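Local coordinates for acetoin utilization protein AcuB, putative (Vibrio cholerae, PDB 2O16) that is of unknown function but carries a pair of CBS domains and may take part in acetoin utilization, perhaps through ligand-responsive regulation, at residues V114-D118 with V119-I123; H16-L19 with R20-L24. One frame throughout, in Å; residues are numbered along the deposited sequence.

Interaction 1 (V114-D118 with V119-I123)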
# COMPACT_ATOMS: atom_id res chain seq x y z
N VAL A 114 -6.23 -0.95 -2.84
CA VAL A 114 -7.29 -1.24 -3.79
C VAL A 114 -8.42 -1.86 -2.96
O VAL A 114 -8.21 -2.84 -2.21
CB VAL A 114 -6.80 -2.26 -4.88
CG1 VAL A 114 -7.90 -2.59 -5.91
CG2 VAL A 114 -5.54 -1.73 -5.56
N VAL A 115 -9.60 -1.26 -3.04
CA VAL A 115 -10.72 -1.67 -2.20
C VAL A 115 -11.96 -1.94 -3.06
O VAL A 115 -12.20 -1.23 -4.04
CB VAL A 115 -11.06 -0.59 -1.13
CG1 VAL A 115 -9.89 -0.45 -0.08
CG2 VAL A 115 -11.34 0.73 -1.78
N ALA A 116 -12.70 -2.98 -2.70
CA ALA A 116 -13.98 -3.30 -3.33
C ALA A 116 -14.97 -3.47 -2.18
O ALA A 116 -14.76 -4.31 -1.29
CB ALA A 116 -13.88 -4.55 -4.14
N LYS A 117 -15.98 -2.61 -2.15
CA LYS A 117 -17.02 -2.65 -1.08
C LYS A 117 -16.42 -2.51 0.32
O LYS A 117 -16.77 -3.28 1.24
CB LYS A 117 -17.82 -3.95 -1.18
CG LYS A 117 -18.62 -4.07 -2.49
CD LYS A 117 -19.42 -5.38 -2.48
CE LYS A 117 -20.21 -5.60 -3.77
NZ LYS A 117 -20.81 -6.98 -3.82
N ASP A 118 -15.53 -1.54 0.48
CA ASP A 118 -14.75 -1.33 1.70
C ASP A 118 -13.66 -2.36 2.00
O ASP A 118 -12.70 -2.01 2.72
CB ASP A 118 -15.63 -1.18 2.95
CG ASP A 118 -16.37 0.14 3.02
OD1 ASP A 118 -16.04 1.11 2.28
OD2 ASP A 118 -17.29 0.20 3.87
N VAL A 119 -13.80 -3.59 1.47
CA VAL A 119 -12.79 -4.67 1.69
C VAL A 119 -11.50 -4.40 0.92
O VAL A 119 -11.55 -4.11 -0.29
CB VAL A 119 -13.28 -6.08 1.27
CG1 VAL A 119 -12.18 -7.15 1.54
CG2 VAL A 119 -14.58 -6.45 1.99
N LEU A 120 -10.37 -4.53 1.60
CA LEU A 120 -9.07 -4.41 0.95
C LEU A 120 -8.82 -5.64 0.09
O LEU A 120 -8.77 -6.75 0.64
CB LEU A 120 -7.98 -4.30 2.00
CG LEU A 120 -6.58 -4.15 1.41
CD1 LEU A 120 -6.36 -2.73 0.87
CD2 LEU A 120 -5.61 -4.47 2.50
N VAL A 121 -8.71 -5.47 -1.23
CA VAL A 121 -8.43 -6.60 -2.13
C VAL A 121 -6.99 -6.62 -2.66
O VAL A 121 -6.49 -7.62 -3.22
CB VAL A 121 -9.49 -6.68 -3.28
CG1 VAL A 121 -10.88 -6.93 -2.68
CG2 VAL A 121 -9.49 -5.40 -4.15
N GLY A 122 -6.28 -5.51 -2.48
CA GLY A 122 -4.91 -5.48 -2.98
C GLY A 122 -4.25 -4.15 -2.65
O GLY A 122 -4.88 -3.27 -2.08
N ILE A 123 -2.97 -4.02 -3.02
CA ILE A 123 -2.27 -2.73 -2.98
C ILE A 123 -1.47 -2.53 -4.25
O ILE A 123 -1.05 -3.52 -4.87
CB ILE A 123 -1.30 -2.59 -1.76
CG1 ILE A 123 -0.24 -3.73 -1.75
CG2 ILE A 123 -2.12 -2.49 -0.44
CD1 ILE A 123 0.88 -3.59 -0.64

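Interaction 2 (H16-L19 with R20-L24)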
# COMPACT_ATOMS: atom_id res chain seq x y z
N HIS A 16 -0.19 -8.44 3.22
CA HIS A 16 -0.10 -8.58 4.67
C HIS A 16 -0.60 -7.30 5.32
O HIS A 16 -0.15 -6.19 4.97
CB HIS A 16 1.32 -8.85 5.11
CG HIS A 16 1.82 -10.21 4.71
ND1 HIS A 16 2.28 -10.48 3.44
CD2 HIS A 16 1.90 -11.37 5.40
CE1 HIS A 16 2.65 -11.75 3.37
NE2 HIS A 16 2.42 -12.32 4.55
N THR A 17 -1.48 -7.48 6.27
CA THR A 17 -2.19 -6.37 6.95
C THR A 17 -2.03 -6.53 8.47
O THR A 17 -1.58 -7.58 8.96
CB THR A 17 -3.67 -6.40 6.61
OG1 THR A 17 -4.21 -7.66 6.99
CG2 THR A 17 -3.89 -6.21 5.11
N LEU A 18 -2.41 -5.50 9.22
CA LEU A 18 -2.35 -5.56 10.69
C LEU A 18 -3.61 -4.92 11.25
O LEU A 18 -4.17 -4.03 10.60
CB LEU A 18 -1.11 -4.82 11.19
CG LEU A 18 0.23 -5.58 10.99
CD1 LEU A 18 1.38 -4.75 11.45
CD2 LEU A 18 0.26 -6.99 11.69
N LEU A 19 -4.05 -5.37 12.44
CA LEU A 19 -5.14 -4.68 13.18
C LEU A 19 -4.65 -3.36 13.74
O LEU A 19 -3.45 -3.17 13.94
CB LEU A 19 -5.68 -5.57 14.33
CG LEU A 19 -6.27 -6.91 13.92
CD1 LEU A 19 -6.59 -7.85 15.15
CD2 LEU A 19 -7.52 -6.71 13.02
N ARG A 20 -5.58 -2.42 13.97
CA ARG A 20 -5.22 -1.05 14.39
C ARG A 20 -4.65 -0.96 15.79
O ARG A 20 -4.05 0.06 16.17
CB ARG A 20 -6.48 -0.16 14.36
CG ARG A 20 -7.56 -0.61 15.37
CD ARG A 20 -8.92 0.09 15.11
NE ARG A 20 -8.86 1.50 15.49
CZ ARG A 20 -9.06 1.96 16.73
NH1 ARG A 20 -9.32 1.14 17.75
NH2 ARG A 20 -8.99 3.26 16.97
N THR A 21 -4.88 -2.03 16.57
CA THR A 21 -4.34 -2.18 17.90
C THR A 21 -3.02 -2.95 17.96
O THR A 21 -2.41 -3.07 19.02
CB THR A 21 -5.40 -2.83 18.87
OG1 THR A 21 -6.03 -3.95 18.23
CG2 THR A 21 -6.47 -1.82 19.24
N HIS A 22 -2.57 -3.51 16.84
CA HIS A 22 -1.17 -3.92 16.77
C HIS A 22 -0.32 -2.66 16.81
O HIS A 22 -0.86 -1.54 16.82
CB HIS A 22 -0.93 -4.77 15.53
CG HIS A 22 -1.15 -6.23 15.77
ND1 HIS A 22 -2.29 -6.70 16.39
CD2 HIS A 22 -0.39 -7.31 15.48
CE1 HIS A 22 -2.22 -8.02 16.47
NE2 HIS A 22 -1.09 -8.42 15.91
N THR A 23 1.00 -2.81 16.93
CA THR A 23 1.83 -1.66 17.29
C THR A 23 2.82 -1.29 16.18
O THR A 23 2.96 -2.03 15.18
CB THR A 23 2.65 -1.95 18.55
OG1 THR A 23 3.63 -2.94 18.23
CG2 THR A 23 1.75 -2.47 19.70
N LEU A 24 3.46 -0.14 16.36
CA LEU A 24 4.64 0.26 15.54
C LEU A 24 5.65 -0.89 15.44
O LEU A 24 6.16 -1.22 14.35
CB LEU A 24 5.33 1.49 16.13
CG LEU A 24 6.42 2.15 15.25
CD1 LEU A 24 6.46 3.64 15.53
CD2 LEU A 24 7.78 1.52 15.48

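Interaction 1 (V114-D118 with V119-I123)
The carbonyl of Val114 is shared by two successive amides: Val121 N donates to Val114 O over 2.9 Å, and Gly122 N reaches the same oxygen through a weak bond of 3.3 Å. Two residues on one strand therefore face a single residue on the other, which makes this a classic beta bulge. Val114 N in turn donates to Gly122 O over 2.8 Å, nearly straight at 164° at the hydrogen, although the donor sits well above that carbonyl's plane. The extra residue shifts the register by one, and Val121 takes up the slack with a psi of -13°, far from an extended strand. Its CG2 is wedged between its own backbone N and carbonyl carbon, and there it meets Val114 CG1 at 3.7 Å, the two side chains crossing at about a right angle. The other branch, CG1, lies against Ala116 CB.

All of this belongs to the beta hairpin of strands 112-116 and 119-124 in the second CBS domain, closed by a type I' turn from Ala116 to Val119 with Lys117 and Asp118 at its corners, both with positive phi, as this turn requires. Next to the turn, Ala116 N bonds to Val119 O at 2.9 Å, in the plane of that carbonyl; the return bond from Val119 N to Ala116 O is weak. Val119 O also receives a CA-H contact from Val115 CA at 3.2 Å. Val115 and Leu120 form the non-hydrogen-bonded pair on the other face from Val114 and Ala116, where Val115 CG1 and Leu120 CD1 come only loosely together at 4.3 Å. Leu120 CD1 instead reaches across to the backbone of the partner strand, 3.6 Å from Val114 O, while its side chain packs on Pro40 and Val42 of strand 38-42.

Interaction 2 (H16-L19 with R20-L24)
The imidazole of His22 has leucine carbons approaching obliquely from two places, both on the same side of the ring plane: Leu18 CD2 stands 3.9 Å from His22 CD2, and Leu19 CB is 4.1 Å from His22 ND1. Leu18 and His22 cross at about a right angle, with a single methyl branch of the leucine making the touch. The histidine's first torsion carries the ring back over the preceding residues: CG lies beside the backbone N, chi1 -89°, on the side from which the two leucines come. The second flat group, the guanidinium of Arg20, looks the other way. Its chain is bent at chi3, and it makes a cation-pi contact with Phe81.

What brings residues 18, 19 and 22 together is a type I beta turn from Leu19 to His22, in the first CBS domain, on the way from strand 12-13 to helix 24-34. The turn is closed by His22 N bonding to Leu19 O at 3.0 Å. That bond is bent, 143° at the hydrogen, and the donor stands 63° out of the carbonyl plane, clear of the lone-pair directions. His22 CB follows the same path and comes within 3.4 Å of Leu19 O, so the oxygen is covered by the histidine's first side-chain carbon as well as by its amide. Beyond the turn, Thr23 is the N-cap of helix 24-34: its side chain caps a backbone N just past Leu24, and Asp26 OD2 accepts a bond from Thr23 N, as the residue at N3 does in a capping box.

Although the contact itself lies at the surface, Leu18 reaches inward, packing on Ala27 and Leu30 of helix 24-34 and on Val39, while Leu80 of helix 80-83 touches both Leu18 and His22.

In the fold
Interaction 2 comes first along the chain, in the loop between strand 12-13 and helix 24-34 of the first CBS domain; interaction 1 follows in the hairpin 112-116/119-124 of the second. Their centres are about 17 Å apart, yet the segments meet where Leu120 CD2 packs on Thr17 CG2 at 3.6 Å. The two halves are also interlocked by strand 12-13, which joins the hairpin's three-stranded antiparallel sheet through strand 119-124, and by strand 38-42, whose Pro40 and Val42 touch Leu120 and Thr17 alike. A phosphate ion, probably from the crystallisation liquor, lies about 5 Å from the side chain of Ile123 and may mark a pocket here, consistent with ligand binding between paired CBS domains.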